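Local structure of sensory box/GGDEF family protein (Vibrio cholerae serotype O1, 6EIB) at residues Leu7-Arg10 with Arg11-Trp14; Phe48-Asp51 with Lys52-Val56; Gln103-Glu107 with His108-Glu112. The protein catalyses, through the GGEEF-type GGDEF domain that forms this chain, the conversion of two GTP to cyclic di-GMP and is involved in biofilm formation. All blocks are in the same frame, centred on the assembly; numbering follows the deposited sequence.

Contact 1: residues Leu7-Arg10 with Arg11-Trp14; sequences LCNR and RKLW. With EDO (1,2-ethanediol), chain L; SO4 (sulfate ion), chain H.
Arg11, in the first turn of helix 10-27, brings its CB to within 3.2 Å of Asn9 OD1, the oxygen that caps the helix. The far end of Arg11 turns outward, where NH2 donates to O2 of a 1,2-ethanediol at 2.6 Å, in the guanidinium plane. Lys12 supplies the capping bond itself, its N donating to Asn9 OD1 at 2.9 Å, in the carbonyl plane and on a lone pair. That reach depends on Asn9 holding CG opposite its own N (chi1 -178°), which swings the amide over the first turn. The Lys12 chain crosses Asn9 at about a right angle, with CD against Asn9 CB at 3.6 Å. Leu13 N donates to Asn9 O, and its side chain runs on to Ile83 of strand 81-87. Trp14 N donates to Arg10 O at 3.2 Å, while the indole NE1 lies 3.5 Å from Arg10 CG. Beyond this packing of the Arg10 methylene on the indole, Arg10 NE binds sulfate O4 at 2.8 Å.

Asn9 OD1 is thus the N-cap, pairing a first-turn N-H that has no earlier helical carbonyl, whereas Asn9 O makes the first regular helical bond. The sulfate, probably from the crystallisation liquor, fits a locally positive surface.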
loop_
_atom_site.group_PDB
_atom_site.type_symbol
_atom_site.label_atom_id
_atom_site.label_comp_id
_atom_site.label_asym_id
_atom_site.label_seq_id
_atom_site.Cartn_x
_atom_site.Cartn_y
_atom_site.Cartn_z
ATOM N N LEU A 7 7.079 11.828 3.460
ATOM C CA LEU A 7 6.908 10.557 4.147
ATOM C C LEU A 7 6.744 9.391 3.173
ATOM O O LEU A 7 6.959 8.237 3.556
ATOM C CB LEU A 7 5.703 10.615 5.089
ATOM C CG LEU A 7 5.800 11.629 6.241
ATOM C CD1 LEU A 7 4.469 11.741 6.970
ATOM C CD2 LEU A 7 6.931 11.259 7.202
ATOM N N CYS A 8 6.412 9.672 1.913
ATOM C CA CYS A 8 6.226 8.578 0.965
ATOM C C CYS A 8 7.276 8.620 -0.151
ATOM O O CYS A 8 7.033 8.135 -1.264
ATOM C CB CYS A 8 4.806 8.595 0.368
ATOM S SG CYS A 8 3.470 8.043 1.507
ATOM N N ASN A 9 8.454 9.144 0.180
ATOM C CA ASN A 9 9.556 9.243 -0.770
ATOM C C ASN A 9 9.956 7.850 -1.232
ATOM O O ASN A 9 10.125 6.956 -0.404
ATOM C CB ASN A 9 10.755 9.965 -0.141
ATOM C CG ASN A 9 11.920 10.129 -1.107
ATOM O OD1 ASN A 9 12.884 9.347 -1.095
ATOM N ND2 ASN A 9 11.841 11.160 -1.946
ATOM N N ARG A 10 10.025 7.650 -2.550
ATOM C CA ARG A 10 10.326 6.320 -3.093
ATOM C C ARG A 10 11.735 5.853 -2.752
ATOM O O ARG A 10 11.960 4.696 -2.365
ATOM C CB ARG A 10 10.143 6.315 -4.621
ATOM C CG ARG A 10 10.476 4.991 -5.280
ATOM C CD ARG A 10 10.009 5.020 -6.739
ATOM N NE ARG A 10 10.486 6.224 -7.411
ATOM C CZ ARG A 10 11.726 6.394 -7.871
ATOM N NH1 ARG A 10 12.639 5.436 -7.730
ATOM N NH2 ARG A 10 12.064 7.533 -8.456
ATOM N N ARG A 11 12.697 6.737 -2.938
ATOM C CA ARG A 11 14.076 6.424 -2.615
ATOM C C ARG A 11 14.268 5.967 -1.161
ATOM O O ARG A 11 14.957 4.976 -0.900
ATOM C CB ARG A 11 14.945 7.647 -2.911
ATOM C CG ARG A 11 16.375 7.450 -2.615
ATOM C CD ARG A 11 17.169 8.715 -2.922
ATOM N NE ARG A 11 18.502 8.357 -3.375
ATOM C CZ ARG A 11 19.093 8.829 -4.466
ATOM N NH1 ARG A 11 18.481 9.726 -5.233
ATOM N NH2 ARG A 11 20.320 8.423 -4.767
ATOM N N LYS A 12 13.683 6.704 -0.220
ATOM C CA LYS A 12 13.837 6.389 1.210
ATOM C C LYS A 12 13.144 5.078 1.542
ATOM O O LYS A 12 13.568 4.326 2.432
ATOM C CB LYS A 12 13.226 7.489 2.066
ATOM C CG LYS A 12 14.095 8.669 2.317
ATOM C CD LYS A 12 13.185 9.873 2.553
ATOM C CE LYS A 12 13.943 11.194 2.451
ATOM N NZ LYS A 12 12.987 12.342 2.603
ATOM N N LEU A 13 12.027 4.841 0.854
ATOM C CA LEU A 13 11.243 3.642 1.096
ATOM C C LEU A 13 12.076 2.402 0.838
ATOM O O LEU A 13 12.126 1.485 1.685
ATOM C CB LEU A 13 9.964 3.625 0.225
ATOM C CG LEU A 13 9.000 2.434 0.441
ATOM C CD1 LEU A 13 9.436 1.170 -0.255
ATOM C CD2 LEU A 13 8.802 2.147 1.970
ATOM N N TRP A 14 12.684 2.325 -0.345
ATOM C CA TRP A 14 13.390 1.100 -0.668
ATOM C C TRP A 14 14.531 0.859 0.313
ATOM O O TRP A 14 14.762 -0.272 0.742
ATOM C CB TRP A 14 13.926 1.119 -2.090
ATOM C CG TRP A 14 12.882 1.128 -3.188
ATOM C CD1 TRP A 14 12.788 2.045 -4.207
ATOM C CD2 TRP A 14 11.812 0.183 -3.398
ATOM N NE1 TRP A 14 11.734 1.727 -5.037
ATOM C CE2 TRP A 14 11.129 0.584 -4.579
ATOM C CE3 TRP A 14 11.376 -0.966 -2.725
ATOM C CZ2 TRP A 14 10.034 -0.108 -5.081
ATOM C CZ3 TRP A 14 10.263 -1.662 -3.241
ATOM C CH2 TRP A 14 9.623 -1.234 -4.410
HETATM C C1 EDO L . 20.908 6.739 -7.375
HETATM O O1 EDO L . 19.516 6.987 -7.154
HETATM C C2 EDO L . 21.559 7.992 -7.951
HETATM O O2 EDO L . 21.774 8.952 -6.906
HETATM S S SO4 H . 7.098 7.982 -8.794
HETATM O O1 SO4 H . 6.823 9.407 -8.636
HETATM O O2 SO4 H . 5.856 7.240 -8.632
HETATM O O3 SO4 H . 7.642 7.712 -10.124
HETATM O O4 SO4 H . 8.052 7.562 -7.773
#

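Contact 2: residues Phe48-Asp51 with Lys52-Val56; sequences FGHD and KGDEV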
loop_
_atom_site.group_PDB
_atom_site.type_symbol
_atom_site.label_atom_id
_atom_site.label_comp_id
_atom_site.label_asym_id
_atom_site.label_seq_id
_atom_site.Cartn_x
_atom_site.Cartn_y
_atom_site.Cartn_z
ATOM N N PHE A 48 -10.644 15.452 -13.858
ATOM C CA PHE A 48 -10.559 16.501 -12.856
ATOM C C PHE A 48 -9.245 17.254 -12.883
ATOM O O PHE A 48 -9.131 18.320 -12.282
ATOM C CB PHE A 48 -10.743 15.908 -11.450
ATOM C CG PHE A 48 -12.062 15.243 -11.245
ATOM C CD1 PHE A 48 -13.175 15.985 -10.865
ATOM C CD2 PHE A 48 -12.196 13.872 -11.442
ATOM C CE1 PHE A 48 -14.401 15.373 -10.680
ATOM C CE2 PHE A 48 -13.422 13.248 -11.269
ATOM C CZ PHE A 48 -14.527 14.003 -10.891
ATOM N N GLY A 49 -8.256 16.738 -13.600
ATOM C CA GLY A 49 -7.004 17.450 -13.658
ATOM C C GLY A 49 -5.991 16.987 -12.644
ATOM O O GLY A 49 -6.322 16.337 -11.645
ATOM N N HIS A 50 -4.740 17.325 -12.936
ATOM C CA HIS A 50 -3.579 16.870 -12.183
ATOM C C HIS A 50 -3.549 17.340 -10.726
ATOM O O HIS A 50 -3.097 16.611 -9.839
ATOM C CB HIS A 50 -2.315 17.355 -12.906
ATOM C CG HIS A 50 -1.034 16.909 -12.276
ATOM N ND1 HIS A 50 -0.440 15.696 -12.565
ATOM C CD2 HIS A 50 -0.240 17.507 -11.355
ATOM C CE1 HIS A 50 0.669 15.574 -11.859
ATOM N NE2 HIS A 50 0.814 16.658 -11.117
ATOM N N ASP A 51 -4.045 18.545 -10.464
ATOM C CA ASP A 51 -4.012 19.050 -9.093
ATOM C C ASP A 51 -4.977 18.275 -8.212
ATOM O O ASP A 51 -4.669 17.987 -7.054
ATOM C CB ASP A 51 -4.339 20.545 -9.055
ATOM C CG ASP A 51 -3.175 21.401 -9.489
ATOM O OD1 ASP A 51 -2.096 20.829 -9.758
ATOM O OD2 ASP A 51 -3.340 22.638 -9.575
ATOM N N LYS A 52 -6.117 17.884 -8.781
ATOM C CA LYS A 52 -7.101 17.112 -8.031
ATOM C C LYS A 52 -6.674 15.661 -7.868
ATOM O O LYS A 52 -6.890 15.057 -6.810
ATOM C CB LYS A 52 -8.459 17.222 -8.704
ATOM C CG LYS A 52 -9.173 18.443 -8.187
ATOM C CD LYS A 52 -10.518 18.640 -8.809
ATOM C CE LYS A 52 -11.080 19.992 -8.391
ATOM N NZ LYS A 52 -12.493 20.112 -8.797
ATOM N N GLY A 53 -6.050 15.110 -8.908
ATOM C CA GLY A 53 -5.453 13.790 -8.805
ATOM C C GLY A 53 -4.478 13.779 -7.648
ATOM O O GLY A 53 -4.453 12.847 -6.845
ATOM N N ASP A 54 -3.678 14.836 -7.552
ATOM C CA ASP A 54 -2.728 14.992 -6.455
ATOM C C ASP A 54 -3.382 15.078 -5.077
ATOM O O ASP A 54 -2.798 14.625 -4.094
ATOM C CB ASP A 54 -1.864 16.227 -6.715
ATOM C CG ASP A 54 -0.757 15.954 -7.720
ATOM O OD1 ASP A 54 -0.725 14.830 -8.265
ATOM O OD2 ASP A 54 0.048 16.876 -7.991
ATOM N N GLU A 55 -4.578 15.663 -4.997
ATOM C CA GLU A 55 -5.293 15.729 -3.719
ATOM C C GLU A 55 -5.672 14.353 -3.234
ATOM O O GLU A 55 -5.668 14.085 -2.023
ATOM C CB GLU A 55 -6.558 16.585 -3.833
ATOM C CG GLU A 55 -6.303 18.073 -3.937
ATOM C CD GLU A 55 -7.591 18.883 -4.106
ATOM O OE1 GLU A 55 -8.689 18.277 -4.227
ATOM O OE2 GLU A 55 -7.493 20.128 -4.121
ATOM N N VAL A 56 -6.060 13.501 -4.183
ATOM C CA VAL A 56 -6.408 12.115 -3.892
ATOM C C VAL A 56 -5.212 11.381 -3.312
ATOM O O VAL A 56 -5.330 10.687 -2.296
ATOM C CB VAL A 56 -6.872 11.354 -5.151
ATOM C CG1 VAL A 56 -7.209 9.902 -4.776
ATOM C CG2 VAL A 56 -8.063 12.049 -5.797
HETATM O O HOH W 1 -11.678 19.711 -11.505
HETATM O O HOH W 2 -6.789 19.628 -10.990
#
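Phe48 and Lys52 pack side by side where helix 50-67 starts, Phe48 CB touching Lys52 CB at 3.8 Å and Lys52 CD at the same distance. The tight part of the contact is this aliphatic patch together with the first helical turn. Gly49, at the N-cap position, has phi at +95°, a backbone shape that any side chain would strain against the carbonyl oxygen of Phe48, and that glycine accommodates. Its own carbonyl accepts a straight bond from Gly53 N at 3.0 Å and a weak one from Lys52 N. His50 O and Asp51 O continue the i to i+4 helical bonding, to Asp54 N and Glu55 N.

The polar fringe of the same pair is looser and hydrated. One water donates to Phe48 O and accepts from Lys52 NZ, and a second donates to the same oxygen and accepts from Lys52 N at 2.9 Å. The Lys52 chain, extended beyond CG, therefore lies along the Phe48 carbonyl with its ammonium joined to it through water. Asp54 OD1 sits over one face of the His50 imidazole, offset toward the rim, with ring and carboxylate planes 68° apart. Asp54 OD2 comes within 3.2 Å of His50 NE2, but the angle is too poor for a hydrogen bond, and any attraction would be electrostatic, depending on the charge of the imidazole. The Asp51 side chain sets out away from the 52-56 segment; its OD1 lies 4.8 Å from Asp54 OD2, and these like charges would probably disfavour a closer approach.

Helix 41-48 ends at this turn and helix 50-67 leaves it. Phe48 meets the ring of Phe111 and touches Gln113, whereas Val56, about two turns further on, packs against Phe111 and Ile117 in the connection from helix 91-107 to strand 119-125.

Contact 3: residues Gln103-Glu107 with His108-Glu112; sequences QRFAE and HPFFE. With SO4 (sulfate ion), chain F; ACT (acetate ion), chain P.
Phe105 and Phe110 make the aromatic part of this contact, an offset edge-to-face pair in which the edge of Phe110 is directed at the Phe105 face. Their centroids are 5.6 Å apart and their planes 61° apart, and the closest approach is Phe105 CE1 to Phe110 CZ at 3.8 Å. With CG opposite its backbone N (chi1 -171°), Phe105 sends its ring forward although its CB starts out facing away. A second layer follows along the loop: His108 CD2 stands 3.6 Å above the centre of the Phe110 ring, and Phe59 of helix 50-67 stacks on His108 and meets Phe110 edge-to-face.

Among backbone bonds, His108 N donates to Phe105 O at 3.2 Å from above the carbonyl plane, at 110° to the C=O, away from a lone pair. A water bridges Phe105 O and His108 O, although atoms elsewhere compete for its protons.

Hydrogen bonds gather round a sulfate, probably from the crystallisation liquor. Arg104 NH2 reaches sulfate O4 at 2.5 Å, and His108 ND1 donates to O3 at 3.1 Å and, weakly, to O1. Arg104 NH1 is held by Ser66, which steadies the guanidinium. Gln103 NE2 donates to OXT of an acetate that is also hydrogen-bonded to Arg102 NH2.

Donation from ND1 fits either the neutral tautomer protonated there or the cation, which the nearby anion would probably favour. The contact thus joins a buried aromatic layer, the Phe105 side chain about 4 Å from that of Ile38, a magnesium ligand by similarity, to a surface able to hold an anion in the crystal.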
loop_
_atom_site.group_PDB
_atom_site.type_symbol
_atom_site.label_atom_id
_atom_site.label_comp_id
_atom_site.label_asym_id
_atom_site.label_seq_id
_atom_site.Cartn_x
_atom_site.Cartn_y
_atom_site.Cartn_z
ATOM N N GLN A 103 -11.487 0.434 2.664
ATOM C CA GLN A 103 -12.848 0.846 3.022
ATOM C C GLN A 103 -12.985 2.322 3.265
ATOM O O GLN A 103 -13.941 2.936 2.799
ATOM C CB GLN A 103 -13.322 0.108 4.246
ATOM C CG GLN A 103 -13.810 -1.295 3.977
ATOM C CD GLN A 103 -13.871 -2.118 5.252
ATOM O OE1 GLN A 103 -13.187 -1.809 6.239
ATOM N NE2 GLN A 103 -14.759 -3.119 5.274
ATOM N N ARG A 104 -12.064 2.899 4.031
ATOM C CA ARG A 104 -12.173 4.328 4.312
ATOM C C ARG A 104 -11.896 5.183 3.084
ATOM O O ARG A 104 -12.455 6.281 2.935
ATOM C CB ARG A 104 -11.263 4.719 5.486
ATOM C CG ARG A 104 -11.858 4.264 6.811
ATOM C CD ARG A 104 -11.240 4.987 7.990
ATOM N NE ARG A 104 -11.308 6.442 7.842
ATOM C CZ ARG A 104 -10.519 7.263 8.527
ATOM N NH1 ARG A 104 -9.643 6.755 9.380
ATOM N NH2 ARG A 104 -10.577 8.572 8.340
ATOM N N PHE A 105 -11.059 4.682 2.176
ATOM C CA PHE A 105 -10.846 5.392 0.951
ATOM C C PHE A 105 -12.133 5.384 0.117
ATOM O O PHE A 105 -12.537 6.413 -0.436
ATOM C CB PHE A 105 -9.668 4.752 0.197
ATOM C CG PHE A 105 -9.199 5.535 -0.990
ATOM C CD1 PHE A 105 -8.476 6.709 -0.826
ATOM C CD2 PHE A 105 -9.424 5.059 -2.274
ATOM C CE1 PHE A 105 -8.003 7.413 -1.934
ATOM C CE2 PHE A 105 -8.957 5.761 -3.394
ATOM C CZ PHE A 105 -8.255 6.930 -3.225
ATOM N N ALA A 106 -12.783 4.223 0.039
ATOM C CA ALA A 106 -14.002 4.048 -0.746
ATOM C C ALA A 106 -15.132 4.900 -0.172
ATOM O O ALA A 106 -16.063 5.304 -0.878
ATOM C CB ALA A 106 -14.427 2.577 -0.767
ATOM N N GLU A 107 -15.069 5.118 1.128
ATOM C CA GLU A 107 -16.115 5.860 1.841
ATOM C C GLU A 107 -15.923 7.378 1.794
ATOM O O GLU A 107 -16.829 8.124 2.160
ATOM C CB GLU A 107 -16.196 5.398 3.291
ATOM C CG GLU A 107 -16.840 4.044 3.507
ATOM C CD GLU A 107 -16.482 3.451 4.868
ATOM O OE1 GLU A 107 -15.610 4.020 5.585
ATOM O OE2 GLU A 107 -17.085 2.416 5.234
ATOM N N HIS A 108 -14.732 7.848 1.429
ATOM C CA HIS A 108 -14.493 9.289 1.432
ATOM C C HIS A 108 -15.001 9.936 0.141
ATOM O O HIS A 108 -14.629 9.534 -0.951
ATOM C CB HIS A 108 -13.020 9.599 1.651
ATOM C CG HIS A 108 -12.721 11.060 1.705
ATOM N ND1 HIS A 108 -12.903 11.815 2.846
ATOM C CD2 HIS A 108 -12.200 11.902 0.777
ATOM C CE1 HIS A 108 -12.551 13.065 2.604
ATOM N NE2 HIS A 108 -12.127 13.146 1.351
ATOM N N PRO A 109 -15.892 10.925 0.263
ATOM C CA PRO A 109 -16.384 11.633 -0.924
ATOM C C PRO A 109 -15.354 12.658 -1.396
ATOM O O PRO A 109 -14.738 13.325 -0.534
ATOM C CB PRO A 109 -17.641 12.344 -0.416
ATOM C CG PRO A 109 -17.341 12.590 1.042
ATOM C CD PRO A 109 -16.525 11.418 1.507
ATOM N N PHE A 110 -15.134 12.754 -2.708
ATOM C CA PHE A 110 -14.102 13.633 -3.235
ATOM C C PHE A 110 -14.697 14.745 -4.066
ATOM O O PHE A 110 -15.534 14.468 -4.916
ATOM C CB PHE A 110 -13.116 12.853 -4.125
ATOM C CG PHE A 110 -12.113 12.022 -3.369
ATOM C CD1 PHE A 110 -10.962 12.605 -2.868
ATOM C CD2 PHE A 110 -12.318 10.663 -3.167
ATOM C CE1 PHE A 110 -10.042 11.872 -2.180
ATOM C CE2 PHE A 110 -11.388 9.921 -2.455
ATOM C CZ PHE A 110 -10.248 10.525 -1.975
ATOM N N PHE A 111 -14.226 15.980 -3.880
ATOM C CA PHE A 111 -14.554 17.067 -4.793
ATOM C C PHE A 111 -16.028 17.490 -4.702
ATOM O O PHE A 111 -16.842 16.798 -4.094
ATOM C CB PHE A 111 -14.241 16.689 -6.247
ATOM C CG PHE A 111 -12.936 15.947 -6.429
ATOM C CD1 PHE A 111 -11.789 16.328 -5.740
ATOM C CD2 PHE A 111 -12.868 14.852 -7.293
ATOM C CE1 PHE A 111 -10.575 15.629 -5.920
ATOM C CE2 PHE A 111 -11.670 14.156 -7.469
ATOM C CZ PHE A 111 -10.534 14.550 -6.772
ATOM N N GLU A 112 -16.322 18.662 -5.244
ATOM C CA GLU A 112 -17.686 19.185 -5.270
ATOM C C GLU A 112 -18.751 18.147 -5.624
ATOM O O GLU A 112 -19.890 18.242 -5.148
ATOM C CB GLU A 112 -17.776 20.380 -6.229
ATOM C CG GLU A 112 -19.098 21.166 -6.125
ATOM C CD GLU A 112 -20.224 20.545 -6.946
ATOM O OE1 GLU A 112 -21.402 20.831 -6.648
ATOM O OE2 GLU A 112 -19.928 19.764 -7.890
HETATM S S SO4 F . -12.827 10.899 6.366
HETATM O O1 SO4 F . -12.593 12.236 5.830
HETATM O O2 SO4 F . -13.825 10.934 7.429
HETATM O O3 SO4 F . -13.381 9.996 5.362
HETATM O O4 SO4 F . -11.541 10.425 6.881
HETATM C C ACT P . -17.002 -3.068 2.199
HETATM O O ACT P . -17.902 -3.489 1.440
HETATM O OXT ACT P . -16.093 -3.882 2.471
HETATM C CH3 ACT P . -17.016 -1.676 2.762
HETATM O O HOH W 3 -14.172 7.594 -2.535
#

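From the N terminus, the three contacts follow in series and none nests in or crosses another. Contact 1 closes the turn between helix 4-7 and helix 10-27, near the disulfide that ties Cys8 to Cys74 of strand 73-76. Contact 2 closes the turn from helix 41-48 into helix 50-67, and contact 3 the exit from helix 91-107 toward strand 119-125. Contact 1 stands apart, its nearest atoms about 10 Å from contact 2 and about 12 Å from contact 3. Contacts 2 and 3 touch: Val56 CG1 meets Phe105 CZ at 3.5 Å and Val56 CG2 meets Phe111 CZ at 3.6 Å, joining helices 50-67 and 91-107.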